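Long-range contact in gamma-glutamyl phosphate reductase (Saccharomyces cerevisiae, PDB 1VLU), which catalyses the NADPH-dependent reduction of L-gamma-glutamyl phosphate to the semialdehyde of L-glutamate with release of phosphate, the second step from glutamate towards proline: residues Met13-Lys25 with Val201-Leu213. Residues are numbered along the deposited sequence; the frame is centred on the assembly and turned at random.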
HETATM    1  N   MSE A  13      -1.351 -13.790 -15.324  1.00114.01           N
HETATM    2  CA  MSE A  13      -0.880 -13.954 -13.953  1.00113.16           C
HETATM    3  C   MSE A  13       0.588 -14.381 -13.942  1.00105.83           C
HETATM    4  O   MSE A  13       0.928 -15.447 -14.461  1.00105.57           O
HETATM    5  CB  MSE A  13      -1.731 -15.011 -13.237  1.00112.99           C
HETATM    6  CG  MSE A  13      -1.456 -15.152 -11.741  1.00115.74           C
HETATM    7 SE   MSE A  13      -2.886 -14.490 -10.559  1.00125.73          SE
HETATM    8  CE  MSE A  13      -3.099 -12.608 -11.240  1.00123.70           C
ATOM      9  N   SER A  14       1.449 -13.558 -13.347  1.00 98.59           N
ATOM     10  CA  SER A  14       2.865 -13.907 -13.211  1.00 91.20           C
ATOM     11  C   SER A  14       3.108 -14.975 -12.138  1.00 86.55           C
ATOM     12  O   SER A  14       2.243 -15.254 -11.297  1.00 85.70           O
ATOM     13  CB  SER A  14       3.731 -12.664 -12.962  1.00 91.08           C
ATOM     14  OG  SER A  14       3.766 -12.286 -11.594  1.00 86.79           O
ATOM     15  N   SER A  15       4.293 -15.575 -12.198  1.00 81.10           N
ATOM     16  CA  SER A  15       4.760 -16.567 -11.237  1.00 76.47           C
ATOM     17  C   SER A  15       4.596 -16.098  -9.776  1.00 72.72           C
ATOM     18  O   SER A  15       4.017 -16.809  -8.950  1.00 69.84           O
ATOM     19  CB  SER A  15       6.228 -16.869 -11.529  1.00 76.11           C
ATOM     20  OG  SER A  15       6.565 -18.178 -11.129  1.00 80.29           O
ATOM     21  N   SER A  16       5.097 -14.893  -9.493  1.00 68.08           N
ATOM     22  CA  SER A  16       5.031 -14.272  -8.182  1.00 65.81           C
ATOM     23  C   SER A  16       3.614 -13.951  -7.779  1.00 65.15           C
ATOM     24  O   SER A  16       3.280 -14.078  -6.600  1.00 63.50           O
ATOM     25  CB  SER A  16       5.863 -13.004  -8.143  1.00 63.18           C
ATOM     26  OG  SER A  16       7.165 -13.274  -8.621  1.00 65.50           O
ATOM     27  N   GLN A  17       2.780 -13.560  -8.746  1.00 63.17           N
ATOM     28  CA  GLN A  17       1.371 -13.288  -8.455  1.00 63.63           C
ATOM     29  C   GLN A  17       0.663 -14.554  -8.039  1.00 60.24           C
ATOM     30  O   GLN A  17      -0.153 -14.531  -7.120  1.00 59.22           O
ATOM     31  CB  GLN A  17       0.633 -12.657  -9.641  1.00 64.08           C
ATOM     32  CG  GLN A  17       0.993 -11.216  -9.919  1.00 72.66           C
ATOM     33  CD  GLN A  17      -0.015 -10.542 -10.841  1.00 85.60           C
ATOM     34  OE1 GLN A  17       0.215 -10.421 -12.049  1.00 86.39           O
ATOM     35  NE2 GLN A  17      -1.148 -10.111 -10.274  1.00 85.95           N
ATOM     36  N   GLN A  18       0.975 -15.656  -8.715  1.00 59.66           N
ATOM     37  CA  GLN A  18       0.313 -16.936  -8.438  1.00 60.55           C
ATOM     38  C   GLN A  18       0.746 -17.498  -7.065  1.00 58.71           C
ATOM     39  O   GLN A  18      -0.073 -18.003  -6.284  1.00 57.28           O
ATOM     40  CB  GLN A  18       0.576 -17.933  -9.571  1.00 59.94           C
ATOM     41  CG  GLN A  18      -0.311 -19.180  -9.538  1.00 69.77           C
ATOM     42  CD  GLN A  18      -1.801 -18.864  -9.673  1.00 83.24           C
ATOM     43  OE1 GLN A  18      -2.279 -18.473 -10.746  1.00 86.37           O
ATOM     44  NE2 GLN A  18      -2.544 -19.037  -8.575  1.00 87.95           N
ATOM     45  N   ILE A  19       2.041 -17.384  -6.790  1.00 56.50           N
ATOM     46  CA  ILE A  19       2.595 -17.718  -5.497  1.00 55.21           C
ATOM     47  C   ILE A  19       1.879 -16.957  -4.390  1.00 55.60           C
ATOM     48  O   ILE A  19       1.382 -17.582  -3.461  1.00 56.26           O
ATOM     49  CB  ILE A  19       4.122 -17.508  -5.477  1.00 55.30           C
ATOM     50  CG1 ILE A  19       4.791 -18.625  -6.297  1.00 53.19           C
ATOM     51  CG2 ILE A  19       4.664 -17.421  -4.044  1.00 47.92           C
ATOM     52  CD1 ILE A  19       6.245 -18.340  -6.704  1.00 48.37           C
ATOM     53  N   ALA A  20       1.792 -15.632  -4.516  1.00 55.07           N
ATOM     54  CA  ALA A  20       1.164 -14.792  -3.508  1.00 56.03           C
ATOM     55  C   ALA A  20      -0.338 -15.062  -3.347  1.00 57.66           C
ATOM     56  O   ALA A  20      -0.865 -15.040  -2.227  1.00 58.88           O
ATOM     57  CB  ALA A  20       1.417 -13.321  -3.805  1.00 55.72           C
ATOM     58  N   LYS A  21      -1.012 -15.318  -4.463  1.00 56.43           N
ATOM     59  CA  LYS A  21      -2.431 -15.625  -4.474  1.00 58.50           C
ATOM     60  C   LYS A  21      -2.741 -16.943  -3.752  1.00 55.31           C
ATOM     61  O   LYS A  21      -3.689 -17.009  -2.952  1.00 55.09           O
ATOM     62  CB  LYS A  21      -2.971 -15.640  -5.928  1.00 56.42           C
ATOM     63  CG  LYS A  21      -4.471 -15.900  -6.032  1.00 61.57           C
ATOM     64  CD  LYS A  21      -4.978 -15.816  -7.474  1.00 66.59           C
ATOM     65  CE  LYS A  21      -6.154 -16.779  -7.709  1.00 78.85           C
ATOM     66  NZ  LYS A  21      -6.753 -16.605  -9.069  1.00 77.39           N
ATOM     67  N   ASN A  22      -1.951 -17.976  -4.054  1.00 53.89           N
ATOM     68  CA  ASN A  22      -2.045 -19.282  -3.389  1.00 54.02           C
ATOM     69  C   ASN A  22      -1.785 -19.225  -1.891  1.00 53.18           C
ATOM     70  O   ASN A  22      -2.426 -19.939  -1.119  1.00 55.90           O
ATOM     71  CB  ASN A  22      -1.096 -20.283  -4.044  1.00 54.82           C
ATOM     72  CG  ASN A  22      -1.522 -20.654  -5.467  1.00 56.68           C
ATOM     73  OD1 ASN A  22      -2.684 -20.504  -5.847  1.00 60.39           O
ATOM     74  ND2 ASN A  22      -0.572 -21.128  -6.259  1.00 60.01           N
ATOM     75  N   ALA A  23      -0.855 -18.363  -1.492  1.00 50.34           N
ATOM     76  CA  ALA A  23      -0.582 -18.078  -0.093  1.00 49.77           C
ATOM     77  C   ALA A  23      -1.792 -17.487   0.612  1.00 50.10           C
ATOM     78  O   ALA A  23      -2.101 -17.888   1.719  1.00 49.13           O
ATOM     79  CB  ALA A  23       0.602 -17.150   0.029  1.00 48.73           C
ATOM     80  N   ARG A  24      -2.474 -16.538  -0.035  1.00 52.34           N
ATOM     81  CA  ARG A  24      -3.669 -15.930   0.509  1.00 53.24           C
ATOM     82  C   ARG A  24      -4.791 -16.956   0.674  1.00 52.10           C
ATOM     83  O   ARG A  24      -5.494 -16.964   1.694  1.00 51.79           O
ATOM     84  CB  ARG A  24      -4.134 -14.739  -0.342  1.00 52.94           C
ATOM     85  CG  ARG A  24      -5.076 -13.815   0.443  1.00 58.01           C
ATOM     86  CD  ARG A  24      -5.511 -12.579  -0.340  1.00 62.97           C
ATOM     87  NE  ARG A  24      -6.386 -11.737   0.483  1.00 78.92           N
ATOM     88  CZ  ARG A  24      -7.716 -11.848   0.550  1.00 81.75           C
ATOM     89  NH1 ARG A  24      -8.362 -12.764  -0.174  1.00 73.98           N
ATOM     90  NH2 ARG A  24      -8.407 -11.036   1.356  1.00 81.97           N
ATOM     91  N   LYS A  25      -4.944 -17.817  -0.322  1.00 51.35           N
ATOM     92  CA  LYS A  25      -5.915 -18.901  -0.278  1.00 54.10           C
ATOM     93  C   LYS A  25      -5.613 -19.880   0.852  1.00 53.06           C
ATOM     94  O   LYS A  25      -6.510 -20.219   1.625  1.00 57.78           O
ATOM     95  CB  LYS A  25      -5.993 -19.638  -1.634  1.00 52.44           C
ATOM     96  CG  LYS A  25      -6.674 -18.809  -2.736  1.00 61.50           C
ATOM     97  CD  LYS A  25      -6.918 -19.608  -4.027  1.00 59.40           C
ATOM     98  N   VAL A 201      10.616 -14.552  -7.679  1.00102.26           N
ATOM     99  CA  VAL A 201      11.557 -13.471  -8.005  1.00102.00           C
ATOM    100  C   VAL A 201      11.311 -12.193  -7.179  1.00100.55           C
ATOM    101  O   VAL A 201      10.554 -12.223  -6.201  1.00100.47           O
ATOM    102  CB  VAL A 201      11.609 -13.170  -9.546  1.00102.36           C
ATOM    103  CG1 VAL A 201      12.005 -14.432 -10.331  1.00103.59           C
ATOM    104  CG2 VAL A 201      10.289 -12.597 -10.060  1.00101.31           C
ATOM    105  N   SER A 202      11.960 -11.088  -7.554  1.00 98.76           N
ATOM    106  CA  SER A 202      11.808  -9.813  -6.822  1.00 96.88           C
ATOM    107  C   SER A 202      10.444  -9.152  -7.068  1.00 93.42           C
ATOM    108  O   SER A 202      10.099  -8.149  -6.421  1.00 91.83           O
ATOM    109  CB  SER A 202      12.969  -8.845  -7.117  1.00 97.93           C
ATOM    110  OG  SER A 202      13.302  -8.832  -8.493  1.00 99.03           O
ATOM    111  N   ASP A 203       9.690  -9.737  -8.007  1.00 89.26           N
ATOM    112  CA  ASP A 203       8.275  -9.419  -8.234  1.00 84.80           C
ATOM    113  C   ASP A 203       7.372  -9.693  -7.021  1.00 78.24           C
ATOM    114  O   ASP A 203       6.296  -9.103  -6.926  1.00 78.81           O
ATOM    115  CB  ASP A 203       7.736 -10.188  -9.449  1.00 85.99           C
ATOM    116  CG  ASP A 203       7.761  -9.373 -10.728  1.00 93.80           C
ATOM    117  OD1 ASP A 203       8.228  -8.213 -10.707  1.00103.79           O
ATOM    118  OD2 ASP A 203       7.305  -9.901 -11.769  1.00101.62           O
ATOM    119  N   LEU A 204       7.799 -10.589  -6.122  1.00 70.47           N
ATOM    120  CA  LEU A 204       7.067 -10.889  -4.878  1.00 64.02           C
ATOM    121  C   LEU A 204       6.893  -9.691  -3.960  1.00 59.15           C
ATOM    122  O   LEU A 204       5.889  -9.587  -3.271  1.00 58.85           O
ATOM    123  CB  LEU A 204       7.735 -12.016  -4.086  1.00 62.79           C
ATOM    124  CG  LEU A 204       7.478 -13.465  -4.482  1.00 61.50           C
ATOM    125  CD1 LEU A 204       8.412 -14.416  -3.717  1.00 61.61           C
ATOM    126  CD2 LEU A 204       6.018 -13.864  -4.311  1.00 58.11           C
ATOM    127  N   LEU A 205       7.886  -8.805  -3.936  1.00 57.66           N
ATOM    128  CA  LEU A 205       7.825  -7.555  -3.192  1.00 55.97           C
ATOM    129  C   LEU A 205       6.804  -6.540  -3.733  1.00 59.43           C
ATOM    130  O   LEU A 205       6.493  -5.543  -3.058  1.00 59.45           O
ATOM    131  CB  LEU A 205       9.215  -6.939  -3.096  1.00 55.42           C
ATOM    132  CG  LEU A 205      10.149  -7.597  -2.074  1.00 57.06           C
ATOM    133  CD1 LEU A 205      11.591  -7.143  -2.251  1.00 59.91           C
ATOM    134  CD2 LEU A 205       9.678  -7.360  -0.645  1.00 51.71           C
ATOM    135  N   ASP A 206       6.277  -6.806  -4.933  1.00 59.99           N
ATOM    136  CA  ASP A 206       5.217  -6.000  -5.535  1.00 62.73           C
ATOM    137  C   ASP A 206       3.803  -6.524  -5.209  1.00 63.92           C
ATOM    138  O   ASP A 206       2.803  -5.895  -5.583  1.00 64.88           O
ATOM    139  CB  ASP A 206       5.393  -5.946  -7.067  1.00 65.29           C
ATOM    140  CG  ASP A 206       6.715  -5.301  -7.500  1.00 71.50           C
ATOM    141  OD1 ASP A 206       7.332  -4.558  -6.699  1.00 81.22           O
ATOM    142  OD2 ASP A 206       7.133  -5.541  -8.660  1.00 80.44           O
ATOM    143  N   GLN A 207       3.710  -7.660  -4.515  1.00 62.20           N
ATOM    144  CA  GLN A 207       2.414  -8.310  -4.301  1.00 59.48           C
ATOM    145  C   GLN A 207       1.712  -7.843  -3.046  1.00 58.53           C
ATOM    146  O   GLN A 207       1.200  -8.649  -2.308  1.00 58.49           O
ATOM    147  CB  GLN A 207       2.552  -9.846  -4.280  1.00 60.98           C
ATOM    148  CG  GLN A 207       3.240 -10.460  -5.517  1.00 56.69           C
ATOM    149  CD  GLN A 207       2.638  -9.950  -6.802  1.00 63.68           C
ATOM    150  OE1 GLN A 207       1.413  -9.901  -6.939  1.00 61.99           O
ATOM    151  NE2 GLN A 207       3.491  -9.541  -7.743  1.00 61.16           N
ATOM    152  N   ASP A 208       1.644  -6.540  -2.823  1.00 60.13           N
ATOM    153  CA  ASP A 208       1.040  -6.030  -1.607  1.00 60.71           C
ATOM    154  C   ASP A 208      -0.486  -6.121  -1.508  1.00 61.02           C
ATOM    155  O   ASP A 208      -1.045  -5.808  -0.453  1.00 62.03           O
ATOM    156  CB  ASP A 208       1.536  -4.626  -1.300  1.00 61.81           C
ATOM    157  CG  ASP A 208       0.913  -3.578  -2.177  1.00 69.36           C
ATOM    158  OD1 ASP A 208       0.682  -3.842  -3.376  1.00 75.47           O
ATOM    159  OD2 ASP A 208       0.671  -2.473  -1.646  1.00 83.55           O
ATOM    160  N   GLU A 209      -1.153  -6.578  -2.569  1.00 60.02           N
ATOM    161  CA  GLU A 209      -2.577  -6.920  -2.462  1.00 61.15           C
ATOM    162  C   GLU A 209      -2.773  -8.247  -1.752  1.00 60.04           C
ATOM    163  O   GLU A 209      -3.852  -8.521  -1.242  1.00 61.43           O
ATOM    164  CB  GLU A 209      -3.271  -7.010  -3.831  1.00 61.18           C
ATOM    165  CG  GLU A 209      -2.694  -6.134  -4.914  1.00 76.23           C
ATOM    166  CD  GLU A 209      -1.656  -6.876  -5.757  1.00 90.68           C
ATOM    167  OE1 GLU A 209      -2.067  -7.731  -6.576  1.00 88.91           O
ATOM    168  OE2 GLU A 209      -0.439  -6.598  -5.604  1.00 86.90           O
ATOM    169  N   TYR A 210      -1.742  -9.089  -1.756  1.00 60.35           N
ATOM    170  CA  TYR A 210      -1.842 -10.432  -1.207  1.00 58.19           C
ATOM    171  C   TYR A 210      -0.943 -10.646   0.002  1.00 56.89           C
ATOM    172  O   TYR A 210      -1.233 -11.507   0.824  1.00 56.52           O
ATOM    173  CB  TYR A 210      -1.500 -11.476  -2.259  1.00 60.37           C
ATOM    174  CG  TYR A 210      -2.306 -11.420  -3.535  1.00 61.11           C
ATOM    175  CD1 TYR A 210      -3.676 -11.690  -3.538  1.00 69.52           C
ATOM    176  CD2 TYR A 210      -1.683 -11.139  -4.751  1.00 67.35           C
ATOM    177  CE1 TYR A 210      -4.423 -11.645  -4.731  1.00 75.73           C
ATOM    178  CE2 TYR A 210      -2.407 -11.092  -5.947  1.00 75.11           C
ATOM    179  CZ  TYR A 210      -3.774 -11.345  -5.934  1.00 76.93           C
ATOM    180  OH  TYR A 210      -4.472 -11.304  -7.126  1.00 74.68           O
ATOM    181  N   ILE A 211       0.157  -9.893   0.090  1.00 54.61           N
ATOM    182  CA  ILE A 211       1.145 -10.085   1.155  1.00 51.65           C
ATOM    183  C   ILE A 211       1.048  -8.962   2.142  1.00 52.98           C
ATOM    184  O   ILE A 211       1.073  -7.790   1.756  1.00 53.92           O
ATOM    185  CB  ILE A 211       2.598 -10.235   0.620  1.00 54.08           C
ATOM    186  CG1 ILE A 211       2.687 -11.393  -0.377  1.00 49.68           C
ATOM    187  CG2 ILE A 211       3.617 -10.416   1.779  1.00 44.56           C
ATOM    188  CD1 ILE A 211       4.036 -11.480  -1.141  1.00 50.78           C
ATOM    189  N   ASP A 212       0.925  -9.331   3.419  1.00 51.90           N
ATOM    190  CA  ASP A 212       0.697  -8.391   4.504  1.00 51.34           C
ATOM    191  C   ASP A 212       1.929  -7.963   5.291  1.00 51.16           C
ATOM    192  O   ASP A 212       1.912  -6.911   5.925  1.00 53.72           O
ATOM    193  CB  ASP A 212      -0.363  -8.968   5.464  1.00 53.21           C
ATOM    194  CG  ASP A 212      -1.622  -9.410   4.733  1.00 59.94           C
ATOM    195  OD1 ASP A 212      -2.397  -8.510   4.321  1.00 71.22           O
ATOM    196  OD2 ASP A 212      -1.821 -10.638   4.527  1.00 60.79           O
ATOM    197  N   LEU A 213       2.985  -8.768   5.293  1.00 49.62           N
ATOM    198  CA  LEU A 213       4.164  -8.438   6.078  1.00 50.43           C
ATOM    199  C   LEU A 213       5.387  -9.077   5.491  1.00 49.46           C
ATOM    200  O   LEU A 213       5.342 -10.235   5.106  1.00 51.20           O
ATOM    201  CB  LEU A 213       4.002  -8.918   7.526  1.00 51.40           C
ATOM    202  CG  LEU A 213       4.983  -8.423   8.595  1.00 56.61           C
ATOM    203  CD1 LEU A 213       4.907  -6.904   8.782  1.00 49.91           C
ATOM    204  CD2 LEU A 213       4.704  -9.111   9.931  1.00 54.39           C
TER
HETATM  205  O   HOH W   1       6.802 -13.107 -11.574  1.00 55.97           O
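Tyr210 and Gln207 both meet the helix of 13-25 with CG turned beside the backbone N (chi1 -56° and -54°). The Tyr210 ring thereby lies along the helix at Ala20 and Lys21. Lys21 CA sits over the centre of one ring face, and Arg24 CD comes to the ring edge, 3.8 Å from Tyr210 CD1. The Gln207 chain then bends at chi2 (-50°), which carries its amide against Gln17. Gln207 OE1 lies 3.3 Å from Gln17 CG, a van der Waals contact. At the nitrogen end of the same amide, Gln207 NE2 donates to Asp203 O at 3.0 Å. The donor stands above the carbonyl plane, while Asp206 N reaches the same oxygen from the opposite face. With Gln207 cut back to an alanine, a gap would probably open beside Gln17 CG, and Asp203 O would lose its side-chain donor. Ala20 CB touches both Gln207 CB, at 3.7 Å, and Tyr210 CB. At the start of the helix, Ser16 OG packs 3.2 Å from Asp203 CB. Ser14 is the N-cap, its OG accepting from Gln17 N. One water links Ser14 OG, Ser16 N and Asp203 OD2, and so bridges the two segments. Leu204 CD2 meets Ile19 CG2 at 3.8 Å, the two side chains crossing at about a right angle. Arg24 forms a salt bridge to Asp388 and a hydrogen bond to Asn362 O, both of the second subunit. Within the aldehyde dehydrogenase family region, the contact joins helix 15-30 to the loop between strands 192-194 and 213-217, with Ile19, Leu204 and Ile211 all packing on Ile156 of strand 154-158.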